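Local structure of mitochondrial enolase superfamily member 1 (Homo sapiens, 4A35) at residues A[186-191]-A[379-384]; A[208-213]-A[239-244]; A[216-221]-A[244-249]; A[271-276]-A[298-303]. The protein catalyses the magnesium-dependent dehydration of L-fuconate to 2-keto-3-deoxy-L-fuconate in the breakdown of L-fucose. All coordinates share one frame; numbering follows the deposited sequence.

Interaction 1: residues A[186-191]-A[379-384]. With EDO (1,2-ethanediol), chain G.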
loop_
_atom_site.group_PDB
_atom_site.type_symbol
_atom_site.label_atom_id
_atom_site.label_comp_id
_atom_site.label_asym_id
_atom_site.label_seq_id
_atom_site.Cartn_x
_atom_site.Cartn_y
_atom_site.Cartn_z
ATOM N N GLN A 186 -7.279 16.541 -34.078
ATOM C CA GLN A 186 -8.183 15.409 -33.957
ATOM C C GLN A 186 -8.359 14.849 -32.544
ATOM O O GLN A 186 -9.264 14.046 -32.349
ATOM C CB GLN A 186 -7.693 14.254 -34.895
ATOM C CG GLN A 186 -7.574 14.703 -36.385
ATOM C CD GLN A 186 -8.877 15.122 -37.056
ATOM O OE1 GLN A 186 -9.974 14.760 -36.622
ATOM N NE2 GLN A 186 -8.784 15.902 -38.120
ATOM N N GLY A 187 -7.467 15.195 -31.612
ATOM C CA GLY A 187 -7.591 14.734 -30.239
ATOM C C GLY A 187 -7.060 13.339 -30.009
ATOM O O GLY A 187 -6.595 12.669 -30.942
ATOM N N TYR A 188 -7.153 12.887 -28.747
ATOM C CA TYR A 188 -6.656 11.588 -28.294
ATOM C C TYR A 188 -7.810 10.592 -28.259
ATOM O O TYR A 188 -8.805 10.859 -27.598
ATOM C CB TYR A 188 -5.964 11.699 -26.922
ATOM C CG TYR A 188 -5.054 10.510 -26.682
ATOM C CD1 TYR A 188 -5.579 9.273 -26.312
ATOM C CD2 TYR A 188 -3.690 10.590 -26.951
ATOM C CE1 TYR A 188 -4.762 8.141 -26.206
ATOM C CE2 TYR A 188 -2.861 9.470 -26.836
ATOM C CZ TYR A 188 -3.399 8.253 -26.442
ATOM O OH TYR A 188 -2.588 7.154 -26.339
ATOM N N PRO A 189 -7.672 9.423 -28.940
ATOM C CA PRO A 189 -8.805 8.488 -29.058
ATOM C C PRO A 189 -9.265 7.978 -27.683
ATOM O O PRO A 189 -8.432 7.689 -26.816
ATOM C CB PRO A 189 -8.225 7.360 -29.921
ATOM C CG PRO A 189 -6.695 7.415 -29.663
ATOM C CD PRO A 189 -6.506 8.933 -29.714
ATOM N N ALA A 190 -10.601 7.937 -27.479
ATOM C CA ALA A 190 -11.182 7.478 -26.207
ATOM C C ALA A 190 -12.136 6.292 -26.373
ATOM O O ALA A 190 -12.558 5.943 -27.470
ATOM C CB ALA A 190 -11.947 8.636 -25.538
ATOM N N TYR A 191 -12.432 5.639 -25.247
ATOM C CA TYR A 191 -13.474 4.621 -25.174
ATOM C C TYR A 191 -14.407 5.067 -24.085
ATOM O O TYR A 191 -13.971 5.826 -23.184
ATOM C CB TYR A 191 -12.905 3.214 -24.903
ATOM C CG TYR A 191 -12.329 2.961 -23.521
ATOM C CD1 TYR A 191 -13.127 2.452 -22.495
ATOM C CD2 TYR A 191 -10.950 3.024 -23.296
ATOM C CE1 TYR A 191 -12.589 2.134 -21.248
ATOM C CE2 TYR A 191 -10.389 2.624 -22.071
ATOM C CZ TYR A 191 -11.217 2.187 -21.050
ATOM O OH TYR A 191 -10.701 1.836 -19.839
ATOM N N ALA A 379 5.096 8.229 -29.171
ATOM C CA ALA A 379 4.959 8.655 -30.564
ATOM C C ALA A 379 4.051 7.689 -31.364
ATOM O O ALA A 379 4.336 7.369 -32.537
ATOM C CB ALA A 379 6.340 8.780 -31.221
ATOM N N SER A 380 3.007 7.153 -30.692
ATOM C CA SER A 380 2.077 6.213 -31.344
ATOM C C SER A 380 0.741 6.170 -30.648
ATOM O O SER A 380 0.666 6.363 -29.415
ATOM C CB SER A 380 2.665 4.786 -31.312
ATOM O OG SER A 380 1.866 3.901 -32.084
ATOM N N LEU A 381 -0.292 5.807 -31.430
ATOM C CA LEU A 381 -1.667 5.560 -30.968
ATOM C C LEU A 381 -2.012 4.088 -31.111
ATOM O O LEU A 381 -3.080 3.639 -30.694
ATOM C CB LEU A 381 -2.687 6.427 -31.706
ATOM C CG LEU A 381 -2.535 7.940 -31.482
ATOM C CD1 LEU A 381 -3.593 8.711 -32.302
ATOM C CD2 LEU A 381 -2.590 8.294 -29.961
ATOM N N GLU A 382 -1.104 3.330 -31.699
ATOM C CA GLU A 382 -1.312 1.905 -31.875
ATOM C C GLU A 382 -1.506 1.216 -30.526
ATOM O O GLU A 382 -0.669 1.352 -29.614
ATOM C CB GLU A 382 -0.151 1.271 -32.638
ATOM C CG GLU A 382 -0.496 -0.139 -33.052
ATOM C CD GLU A 382 0.545 -0.806 -33.922
ATOM O OE1 GLU A 382 1.436 -0.107 -34.463
ATOM O OE2 GLU A 382 0.471 -2.048 -34.042
ATOM N N ASN A 383 -2.627 0.455 -30.404
ATOM C CA ASN A 383 -3.002 -0.262 -29.181
ATOM C C ASN A 383 -3.218 0.672 -27.984
ATOM O O ASN A 383 -3.287 0.184 -26.834
ATOM C CB ASN A 383 -1.929 -1.310 -28.816
ATOM C CG ASN A 383 -1.806 -2.375 -29.875
ATOM O OD1 ASN A 383 -2.800 -2.800 -30.426
ATOM N ND2 ASN A 383 -0.590 -2.765 -30.225
ATOM N N ARG A 384 -3.386 2.000 -28.234
ATOM C CA ARG A 384 -3.535 2.950 -27.117
ATOM C C ARG A 384 -4.847 3.704 -27.257
ATOM O O ARG A 384 -5.282 4.044 -28.363
ATOM C CB ARG A 384 -2.353 3.939 -27.037
ATOM C CG ARG A 384 -1.021 3.224 -26.767
ATOM C CD ARG A 384 0.144 4.086 -27.211
ATOM N NE ARG A 384 1.452 3.519 -26.843
ATOM C CZ ARG A 384 2.180 2.676 -27.567
ATOM N NH1 ARG A 384 1.734 2.241 -28.751
ATOM N NH2 ARG A 384 3.375 2.277 -27.129
HETATM C C1 EDO G . 0.743 7.562 -35.687
HETATM O O1 EDO G . 1.301 8.576 -34.877
HETATM C C2 EDO G . -0.414 6.839 -34.988
HETATM O O2 EDO G . 0.117 5.789 -34.210
#

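Interaction 2: residues A[208-213]-A[239-244]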
loop_
_atom_site.group_PDB
_atom_site.type_symbol
_atom_site.label_atom_id
_atom_site.label_comp_id
_atom_site.label_asym_id
_atom_site.label_seq_id
_atom_site.Cartn_x
_atom_site.Cartn_y
_atom_site.Cartn_z
ATOM N N LEU A 208 -28.683 3.065 -23.252
ATOM C CA LEU A 208 -27.335 3.663 -23.090
ATOM C C LEU A 208 -26.428 3.360 -24.290
ATOM O O LEU A 208 -25.740 4.268 -24.792
ATOM C CB LEU A 208 -26.683 3.169 -21.812
ATOM C CG LEU A 208 -27.362 3.628 -20.526
ATOM C CD1 LEU A 208 -26.838 2.820 -19.371
ATOM C CD2 LEU A 208 -27.175 5.142 -20.307
ATOM N N CYS A 209 -26.467 2.105 -24.764
ATOM C CA CYS A 209 -25.708 1.666 -25.954
ATOM C C CYS A 209 -26.118 2.468 -27.189
ATOM O O CYS A 209 -25.258 3.021 -27.875
ATOM C CB CYS A 209 -25.895 0.175 -26.189
ATOM S SG CYS A 209 -25.015 -0.860 -25.002
ATOM N N ALA A 210 -27.444 2.529 -27.470
ATOM C CA ALA A 210 -27.975 3.261 -28.612
ATOM C C ALA A 210 -27.556 4.723 -28.562
ATOM O O ALA A 210 -27.132 5.270 -29.588
ATOM C CB ALA A 210 -29.503 3.141 -28.650
ATOM N N GLN A 211 -27.629 5.351 -27.377
ATOM C CA GLN A 211 -27.250 6.767 -27.240
ATOM C C GLN A 211 -25.732 6.950 -27.512
ATOM O O GLN A 211 -25.341 7.816 -28.308
ATOM C CB GLN A 211 -27.649 7.320 -25.862
ATOM C CG GLN A 211 -27.366 8.810 -25.686
ATOM C CD GLN A 211 -28.221 9.681 -26.588
ATOM O OE1 GLN A 211 -29.459 9.648 -26.542
ATOM N NE2 GLN A 211 -27.576 10.485 -27.431
ATOM N N ALA A 212 -24.884 6.087 -26.918
ATOM C CA ALA A 212 -23.431 6.140 -27.145
ATOM C C ALA A 212 -23.118 5.954 -28.644
ATOM O O ALA A 212 -22.361 6.741 -29.214
ATOM C CB ALA A 212 -22.739 5.056 -26.319
ATOM N N LEU A 213 -23.751 4.942 -29.296
ATOM C CA LEU A 213 -23.509 4.709 -30.734
ATOM C C LEU A 213 -23.900 5.955 -31.577
ATOM O O LEU A 213 -23.137 6.385 -32.458
ATOM C CB LEU A 213 -24.271 3.472 -31.214
ATOM C CG LEU A 213 -23.726 2.127 -30.724
ATOM C CD1 LEU A 213 -24.756 1.028 -30.922
ATOM C CD2 LEU A 213 -22.338 1.789 -31.358
ATOM N N ARG A 239 -22.621 -6.490 -27.293
ATOM C CA ARG A 239 -22.040 -7.034 -28.520
ATOM C C ARG A 239 -23.076 -7.044 -29.681
ATOM O O ARG A 239 -22.685 -6.695 -30.796
ATOM C CB ARG A 239 -21.396 -8.425 -28.255
ATOM C CG ARG A 239 -20.605 -9.028 -29.421
ATOM C CD ARG A 239 -19.639 -8.063 -30.075
ATOM N NE ARG A 239 -18.286 -8.173 -29.536
ATOM C CZ ARG A 239 -17.304 -7.351 -29.857
ATOM N NH1 ARG A 239 -17.532 -6.313 -30.660
ATOM N NH2 ARG A 239 -16.084 -7.539 -29.362
ATOM N N ASP A 240 -24.380 -7.292 -29.406
ATOM C CA ASP A 240 -25.445 -7.236 -30.413
ATOM C C ASP A 240 -25.746 -5.792 -30.856
ATOM O O ASP A 240 -26.141 -5.600 -32.010
ATOM C CB ASP A 240 -26.741 -7.871 -29.888
ATOM C CG ASP A 240 -26.723 -9.389 -29.726
ATOM O OD1 ASP A 240 -25.772 -10.051 -30.266
ATOM O OD2 ASP A 240 -27.616 -9.914 -29.027
ATOM N N MET A 241 -25.630 -4.798 -29.932
ATOM C CA MET A 241 -25.885 -3.376 -30.248
ATOM C C MET A 241 -24.730 -2.800 -31.052
ATOM O O MET A 241 -24.963 -2.068 -32.009
ATOM C CB MET A 241 -26.075 -2.499 -28.984
ATOM C CG MET A 241 -27.358 -2.719 -28.164
ATOM S SD MET A 241 -28.923 -2.259 -28.929
ATOM C CE MET A 241 -28.721 -0.467 -29.078
ATOM N N ILE A 242 -23.482 -3.088 -30.636
ATOM C CA ILE A 242 -22.278 -2.486 -31.228
ATOM C C ILE A 242 -21.730 -3.257 -32.457
ATOM O O ILE A 242 -20.992 -2.667 -33.245
ATOM C CB ILE A 242 -21.163 -2.226 -30.160
ATOM C CG1 ILE A 242 -20.386 -3.517 -29.753
ATOM C CG2 ILE A 242 -21.746 -1.475 -28.932
ATOM C CD1 ILE A 242 -19.080 -3.255 -28.908
ATOM N N GLY A 243 -22.089 -4.528 -32.623
ATOM C CA GLY A 243 -21.596 -5.310 -33.757
ATOM C C GLY A 243 -20.196 -5.895 -33.544
ATOM O O GLY A 243 -19.495 -5.527 -32.585
ATOM N N PRO A 244 -19.724 -6.772 -34.465
ATOM C CA PRO A 244 -18.396 -7.415 -34.284
ATOM C C PRO A 244 -17.165 -6.539 -34.579
ATOM O O PRO A 244 -16.091 -6.852 -34.078
ATOM C CB PRO A 244 -18.443 -8.575 -35.303
ATOM C CG PRO A 244 -19.349 -8.058 -36.409
ATOM C CD PRO A 244 -20.430 -7.315 -35.653
#

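Interaction 3: residues A[216-221]-A[244-249]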
loop_
_atom_site.group_PDB
_atom_site.type_symbol
_atom_site.label_atom_id
_atom_site.label_comp_id
_atom_site.label_asym_id
_atom_site.label_seq_id
_atom_site.Cartn_x
_atom_site.Cartn_y
_atom_site.Cartn_z
ATOM N N GLY A 216 -21.444 8.838 -31.459
ATOM C CA GLY A 216 -20.175 8.551 -32.119
ATOM C C GLY A 216 -19.214 7.607 -31.409
ATOM O O GLY A 216 -18.093 7.417 -31.887
ATOM N N TRP A 217 -19.603 7.014 -30.256
ATOM C CA TRP A 217 -18.683 6.073 -29.577
ATOM C C TRP A 217 -18.586 4.752 -30.351
ATOM O O TRP A 217 -19.588 4.262 -30.843
ATOM C CB TRP A 217 -19.104 5.817 -28.111
ATOM C CG TRP A 217 -19.021 7.057 -27.285
ATOM C CD1 TRP A 217 -20.021 7.962 -27.043
ATOM C CD2 TRP A 217 -17.818 7.629 -26.742
ATOM N NE1 TRP A 217 -19.527 9.022 -26.303
ATOM C CE2 TRP A 217 -18.181 8.831 -26.090
ATOM C CE3 TRP A 217 -16.482 7.198 -26.682
ATOM C CZ2 TRP A 217 -17.243 9.623 -25.401
ATOM C CZ3 TRP A 217 -15.555 7.967 -25.985
ATOM C CH2 TRP A 217 -15.926 9.175 -25.382
ATOM N N THR A 218 -17.370 4.171 -30.434
ATOM C CA THR A 218 -17.141 2.914 -31.155
ATOM C C THR A 218 -16.310 1.933 -30.310
ATOM O O THR A 218 -16.036 0.836 -30.771
ATOM C CB THR A 218 -16.440 3.181 -32.518
ATOM O OG1 THR A 218 -15.139 3.731 -32.273
ATOM C CG2 THR A 218 -17.272 4.057 -33.477
ATOM N N ARG A 219 -15.876 2.336 -29.066
ATOM C CA ARG A 219 -15.063 1.533 -28.150
ATOM C C ARG A 219 -15.751 1.548 -26.774
ATOM O O ARG A 219 -16.095 2.619 -26.270
ATOM C CB ARG A 219 -13.643 2.093 -28.078
ATOM C CG ARG A 219 -13.020 2.323 -29.455
ATOM C CD ARG A 219 -11.656 2.983 -29.318
ATOM N NE ARG A 219 -11.220 3.407 -30.653
ATOM C CZ ARG A 219 -11.309 4.648 -31.119
ATOM N NH1 ARG A 219 -11.725 5.635 -30.330
ATOM N NH2 ARG A 219 -10.948 4.920 -32.371
ATOM N N PHE A 220 -16.044 0.370 -26.240
ATOM C CA PHE A 220 -16.883 0.191 -25.067
ATOM C C PHE A 220 -16.317 -0.731 -24.012
ATOM O O PHE A 220 -15.858 -1.830 -24.315
ATOM C CB PHE A 220 -18.250 -0.416 -25.541
ATOM C CG PHE A 220 -19.100 0.516 -26.370
ATOM C CD1 PHE A 220 -18.865 0.675 -27.741
ATOM C CD2 PHE A 220 -20.173 1.188 -25.801
ATOM C CE1 PHE A 220 -19.662 1.528 -28.511
ATOM C CE2 PHE A 220 -20.946 2.071 -26.566
ATOM C CZ PHE A 220 -20.710 2.204 -27.926
ATOM N N LYS A 221 -16.429 -0.297 -22.736
ATOM C CA LYS A 221 -16.030 -1.156 -21.640
ATOM C C LYS A 221 -17.274 -1.683 -20.965
ATOM O O LYS A 221 -18.320 -1.023 -20.959
ATOM C CB LYS A 221 -15.098 -0.448 -20.620
ATOM C CG LYS A 221 -14.449 -1.447 -19.650
ATOM C CD LYS A 221 -13.024 -1.062 -19.229
ATOM C CE LYS A 221 -13.155 -0.133 -18.070
ATOM N NZ LYS A 221 -11.832 0.428 -17.681
ATOM N N PRO A 244 -19.724 -6.772 -34.465
ATOM C CA PRO A 244 -18.396 -7.415 -34.284
ATOM C C PRO A 244 -17.165 -6.539 -34.579
ATOM O O PRO A 244 -16.091 -6.852 -34.078
ATOM C CB PRO A 244 -18.443 -8.575 -35.303
ATOM C CG PRO A 244 -19.349 -8.058 -36.409
ATOM C CD PRO A 244 -20.430 -7.315 -35.653
ATOM N N GLU A 245 -17.274 -5.519 -35.423
ATOM C CA GLU A 245 -16.118 -4.688 -35.779
ATOM C C GLU A 245 -15.751 -3.663 -34.668
ATOM O O GLU A 245 -14.651 -3.090 -34.737
ATOM C CB GLU A 245 -16.340 -3.960 -37.128
ATOM C CG GLU A 245 -17.123 -2.648 -37.062
ATOM C CD GLU A 245 -18.631 -2.677 -36.851
ATOM O OE1 GLU A 245 -19.220 -3.775 -36.702
ATOM O OE2 GLU A 245 -19.226 -1.575 -36.847
ATOM N N LYS A 246 -16.662 -3.409 -33.689
ATOM C CA LYS A 246 -16.411 -2.414 -32.613
ATOM C C LYS A 246 -15.669 -3.057 -31.400
ATOM O O LYS A 246 -15.758 -4.266 -31.158
ATOM C CB LYS A 246 -17.721 -1.692 -32.212
ATOM C CG LYS A 246 -18.214 -0.783 -33.340
ATOM C CD LYS A 246 -19.338 0.184 -32.975
ATOM C CE LYS A 246 -19.838 0.890 -34.219
ATOM N NZ LYS A 246 -20.591 -0.040 -35.132
ATOM N N THR A 247 -14.866 -2.235 -30.671
ATOM C CA THR A 247 -14.043 -2.672 -29.580
ATOM C C THR A 247 -14.836 -2.812 -28.293
ATOM O O THR A 247 -15.526 -1.890 -27.860
ATOM C CB THR A 247 -12.846 -1.708 -29.345
ATOM O OG1 THR A 247 -12.134 -1.554 -30.577
ATOM C CG2 THR A 247 -11.886 -2.209 -28.253
ATOM N N LEU A 248 -14.718 -3.986 -27.712
ATOM C CA LEU A 248 -15.290 -4.297 -26.403
ATOM C C LEU A 248 -14.166 -4.649 -25.412
ATOM O O LEU A 248 -13.345 -5.514 -25.712
ATOM C CB LEU A 248 -16.296 -5.465 -26.516
ATOM C CG LEU A 248 -16.958 -5.905 -25.187
ATOM C CD1 LEU A 248 -17.835 -4.758 -24.595
ATOM C CD2 LEU A 248 -17.780 -7.227 -25.402
ATOM N N MET A 249 -14.146 -4.003 -24.224
ATOM C CA MET A 249 -13.199 -4.309 -23.154
ATOM C C MET A 249 -13.976 -4.763 -21.921
ATOM O O MET A 249 -15.039 -4.214 -21.640
ATOM C CB MET A 249 -12.303 -3.102 -22.791
ATOM C CG MET A 249 -11.561 -2.573 -23.960
ATOM S SD MET A 249 -12.401 -1.085 -24.628
ATOM C CE MET A 249 -10.957 -0.168 -24.948
HETATM O O HOH W 1 -14.026 0.105 -32.357
HETATM O O HOH W 2 -10.004 0.600 -31.123
#

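Interaction 4: residues A[271-276]-A[298-303]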
loop_
_atom_site.group_PDB
_atom_site.type_symbol
_atom_site.label_atom_id
_atom_site.label_comp_id
_atom_site.label_asym_id
_atom_site.label_seq_id
_atom_site.Cartn_x
_atom_site.Cartn_y
_atom_site.Cartn_z
ATOM N N PHE A 271 -17.414 -13.327 -26.601
ATOM C CA PHE A 271 -17.754 -11.925 -26.878
ATOM C C PHE A 271 -16.563 -11.172 -27.508
ATOM O O PHE A 271 -16.684 -9.991 -27.850
ATOM C CB PHE A 271 -18.264 -11.225 -25.594
ATOM C CG PHE A 271 -19.491 -11.929 -25.050
ATOM C CD1 PHE A 271 -20.700 -11.914 -25.755
ATOM C CD2 PHE A 271 -19.435 -12.633 -23.849
ATOM C CE1 PHE A 271 -21.824 -12.586 -25.264
ATOM C CE2 PHE A 271 -20.556 -13.290 -23.351
ATOM C CZ PHE A 271 -21.754 -13.265 -24.064
ATOM N N LYS A 272 -15.436 -11.881 -27.720
ATOM C CA LYS A 272 -14.208 -11.342 -28.320
ATOM C C LYS A 272 -13.768 -10.017 -27.659
ATOM O O LYS A 272 -13.565 -8.987 -28.344
ATOM C CB LYS A 272 -14.321 -11.164 -29.854
ATOM C CG LYS A 272 -14.856 -12.395 -30.608
ATOM C CD LYS A 272 -13.980 -13.611 -30.423
ATOM C CE LYS A 272 -14.331 -14.694 -31.435
ATOM N NZ LYS A 272 -13.786 -16.015 -31.016
ATOM N N PRO A 273 -13.534 -10.050 -26.326
ATOM C CA PRO A 273 -13.022 -8.831 -25.654
ATOM C C PRO A 273 -11.570 -8.490 -26.067
ATOM O O PRO A 273 -10.756 -9.402 -26.240
ATOM C CB PRO A 273 -13.081 -9.210 -24.164
ATOM C CG PRO A 273 -12.960 -10.684 -24.127
ATOM C CD PRO A 273 -13.681 -11.185 -25.380
ATOM N N LEU A 274 -11.255 -7.203 -26.281
ATOM C CA LEU A 274 -9.844 -6.824 -26.561
ATOM C C LEU A 274 -8.936 -7.133 -25.343
ATOM O O LEU A 274 -7.798 -7.652 -25.453
ATOM C CB LEU A 274 -9.763 -5.327 -26.926
ATOM C CG LEU A 274 -8.320 -4.760 -27.033
ATOM C CD1 LEU A 274 -7.567 -5.397 -28.239
ATOM C CD2 LEU A 274 -8.342 -3.250 -27.170
ATOM N N TRP A 275 -9.444 -6.805 -24.152
ATOM C CA TRP A 275 -8.721 -7.060 -22.945
ATOM C C TRP A 275 -9.649 -7.398 -21.791
ATOM O O TRP A 275 -10.876 -7.087 -21.817
ATOM C CB TRP A 275 -7.815 -5.865 -22.542
ATOM C CG TRP A 275 -8.466 -4.611 -22.006
ATOM C CD1 TRP A 275 -9.183 -4.477 -20.846
ATOM C CD2 TRP A 275 -8.198 -3.276 -22.467
ATOM N NE1 TRP A 275 -9.491 -3.138 -20.628
ATOM C CE2 TRP A 275 -8.883 -2.380 -21.594
ATOM C CE3 TRP A 275 -7.459 -2.746 -23.559
ATOM C CZ2 TRP A 275 -8.826 -0.984 -21.755
ATOM C CZ3 TRP A 275 -7.426 -1.368 -23.730
ATOM C CH2 TRP A 275 -8.078 -0.500 -22.819
ATOM N N ILE A 276 -9.053 -8.048 -20.796
ATOM C CA ILE A 276 -9.656 -8.261 -19.469
ATOM C C ILE A 276 -8.834 -7.408 -18.502
ATOM O O ILE A 276 -7.597 -7.585 -18.379
ATOM C CB ILE A 276 -9.820 -9.749 -18.984
ATOM C CG1 ILE A 276 -10.393 -9.705 -17.516
ATOM C CG2 ILE A 276 -8.470 -10.524 -18.971
ATOM C CD1 ILE A 276 -11.932 -9.167 -17.388
ATOM N N LEU A 298 -6.233 -17.191 -26.530
ATOM C CA LEU A 298 -7.646 -16.974 -26.878
ATOM C C LEU A 298 -7.806 -15.603 -27.566
ATOM O O LEU A 298 -8.917 -15.221 -27.920
ATOM C CB LEU A 298 -8.547 -17.045 -25.628
ATOM C CG LEU A 298 -8.620 -18.355 -24.867
ATOM C CD1 LEU A 298 -9.482 -18.197 -23.649
ATOM C CD2 LEU A 298 -9.149 -19.497 -25.771
ATOM N N GLY A 299 -6.706 -14.869 -27.714
ATOM C CA GLY A 299 -6.723 -13.538 -28.326
ATOM C C GLY A 299 -7.108 -12.405 -27.381
ATOM O O GLY A 299 -7.448 -11.314 -27.834
ATOM N N ILE A 300 -7.085 -12.664 -26.064
ATOM C CA ILE A 300 -7.448 -11.701 -25.035
ATOM C C ILE A 300 -6.182 -11.226 -24.278
ATOM O O ILE A 300 -5.488 -12.043 -23.666
ATOM C CB ILE A 300 -8.490 -12.280 -24.048
ATOM C CG1 ILE A 300 -9.717 -12.875 -24.826
ATOM C CG2 ILE A 300 -8.948 -11.179 -23.045
ATOM C CD1 ILE A 300 -10.540 -13.764 -23.974
ATOM N N GLY A 301 -5.976 -9.910 -24.270
ATOM C CA GLY A 301 -4.833 -9.317 -23.573
ATOM C C GLY A 301 -5.240 -9.025 -22.143
ATOM O O GLY A 301 -6.442 -8.927 -21.825
ATOM N N ILE A 302 -4.233 -8.792 -21.296
ATOM C CA ILE A 302 -4.490 -8.444 -19.886
ATOM C C ILE A 302 -4.155 -6.981 -19.727
ATOM O O ILE A 302 -3.125 -6.522 -20.237
ATOM C CB ILE A 302 -3.655 -9.368 -18.924
ATOM C CG1 ILE A 302 -4.404 -10.721 -18.662
ATOM C CG2 ILE A 302 -3.319 -8.648 -17.533
ATOM C CD1 ILE A 302 -5.042 -11.552 -19.849
ATOM N N ALA A 303 -5.039 -6.243 -19.048
ATOM C CA ALA A 303 -4.858 -4.825 -18.711
ATOM C C ALA A 303 -4.876 -4.665 -17.179
ATOM O O ALA A 303 -5.717 -5.266 -16.507
ATOM C CB ALA A 303 -5.991 -3.964 -19.318
HETATM O O HOH W 3 -6.566 -8.730 -27.651
#

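Interaction 1: residues A[186-191]-A[379-384]
Leu381 presses one methyl, CD2, against the ring of Tyr188, a worked example of a strand and a turn that meet through shape and not through hydrogen bonds. The methyl comes in obliquely and lies 3.3 Å from Tyr188 CE2, so the packing here is tight. The two side chains run past each other in opposite directions. With CG anti to the backbone N (chi1 -160°), Tyr188 swings its ring in beside the turn, where Arg384 CB meets the ring edge and approaches Tyr188 OH to 3.3 Å. The contact buries that hydroxyl, which has no hydrogen-bond partner in the model, although the tyrosine side chain comes within about 3 Å of a bound magnesium ion. The other leucine branch, CD1, rests 3.9 Å from Pro189 CD, and this same proline carbon lies over one face of the tyrosine ring, toward its rim. Ile370, Ile371 and Tyr374 of helix 362-377 also pack on Tyr188.

The outer side is looser and polar. Leu381 to Arg384 form a type II turn with Glu382 and Asn383 exposed at its middle. Ser380 OG accepts Glu382 N at 3.0 Å, making an ST turn, while a 1,2-ethanediol, probably from the crystallisation liquor, takes an almost straight bond (170°) from Leu381 N to its O2. Tyr188 and Ser380, with Asp373, belong to a magnesium site separate from the one formed by Asp251, Glu277 and Glu306.

Interaction 2: residues A[208-213]-A[239-244]
Met241 curls its side chain around Cys209 and Ala210, illustrating how a flexible thioether can fill the groove between two helices. The chain bends at both chi2 (-67°) and chi3 (-65°), which turns the terminal methyl back over the backbone of the facing helix. CE thus lies 3.6 Å from Ala210 N and almost as near the alanine CB, while farther in Met241 CG sits 3.8 Å from Cys209 CB. One turn along, Leu213 spreads its two branches over two residues. CD1 points at the backbone, 3.3 Å from Met241 O, and CD2 meets Ile242 CG2 at 4.1 Å, the leucine and isoleucine side chains crossing at about a right angle. The side chains that meet are therefore apolar, with backbone atoms, Met241 O and Ala210 N, under two of the methyls.

Behind it, Arg239 NH1 donates to Gly243 O at 2.9 Å, with the oxygen in the guanidinium plane, tying the helix to the glycine where it ends with positive phi. Helices 202-214 and 228-242 thus pack side by side on the outside of the barrel, and Phe220 of strand 219-223 lies beneath both, touched by Ala212 and Leu213 from one helix and by Ile242 from the other.

Interaction 3: residues A[216-221]-A[244-249]
Arg219, Phe220 and Lys221 pair in parallel with Thr247, Leu248 and Met249, the short strand axes 4.6 Å apart and inclined by 17°. Phe220 takes both strong bonds, its N reaching Thr247 O and its O receiving Met249 N, each at 2.8 Å. The entry is slacker: Thr247 N lies 3.3 Å from Thr218 O, and a water bonds to both.

There Lys246 crosses Thr218 at about a right angle, its CB 3.4 Å from Thr218 O and its CE near the threonine CG2. A bend at chi4 (70°) turns NZ to Glu245 OE2, a salt bridge of 2.7 Å between NZ and OE2 with the nitrogen above the carboxylate plane; NZ also donates to Ile242 O. Cut back to an alanine, Lys246 would probably leave the Glu245 carboxylate without its charged mate, Ile242 O without this donor and the Thr218 methyl without the chain crossing it. On the opposite flank, Arg219 CG packs on Thr247 CB at 4.0 Å; Arg219 NE and Thr247 OG1 share a second water, and Arg219 NH1 bonds to Ala190 O. Lys221, which probably binds substrate, crosses Met249 and turns NZ to a hydrogen bond with Tyr191 OH and salt bridges with Glu277 and Glu387.

Helix 228-242 links the strands in a beta-alpha-beta unit, while strand 188-192 flanks Arg219 and Lys221.

Interaction 4: residues A[271-276]-A[298-303]
A chi1 of 72° sets Trp275 CG between its own backbone N and carbonyl carbon, and this turns the indole so that Ala303 can lie over it. Strands 275-277 and 301-304, with helix 285-295 between them, form one beta-alpha-beta unit of the TIM-barrel-like domain of the enolase superfamily. The methyl of Ala303 stands almost on the normal of the five-membered ring, with CB 3.6 Å from its centroid, a clear CH-pi contact. The indole is polar at one atom, and NE1 donates to Glu277 OE1, a carboxylate of the catalytic magnesium site. A leucine in place of Trp275 would probably leave the Ala303 methyl without its flat partner and Glu277 without this indole N-H.

The opposite sheet face carries Ile276 and Ile302, side by side and pointing the same way. With CG1 of Ile276 anti to the backbone N (chi1 176°), CG2 falls between the N and the carbonyl carbon and meets Ile302 CD1 at 3.7 Å; Leu295 of helix 285-295 touches both side chains. At the entry to the strands, Pro273 CG packs on Ile300 CD1.

The backbone pairing is parallel. Gly301 N donates to Leu274 O, Ile276 N to Gly301 O at 2.9 Å, and Ala303 N to Ile276 O, the last bond nearly straight at its hydrogen (173°) although the donor sits above the carbonyl plane. Where the strands open toward the surface, a single water continues the pairing, donating to Leu274 O and to Gly299 O at 2.7 Å each.

Overall arrangement
Interaction 1 closes a long loop in the chain, inside which the other three are nested. Interactions 2 and 3 interlock, their segments alternating and sharing Pro244, with centres about 8 Å apart; interaction 4 follows them. Interactions 3 and 4 belong to one parallel sheet, where strands 247-251 and 275-277 are neighbours joined by Leu248 O and Leu274 N. Interaction 2 packs the helices outside that sheet, and Arg239 reaches from it to Lys246 of interaction 3 and Phe271 of interaction 4. Strand 188-192 of interaction 1 meets interaction 3 through Tyr191 and Lys221, so that contacts run from the outer helices through the barrel strands to Lys221, a probable substrate-binding residue.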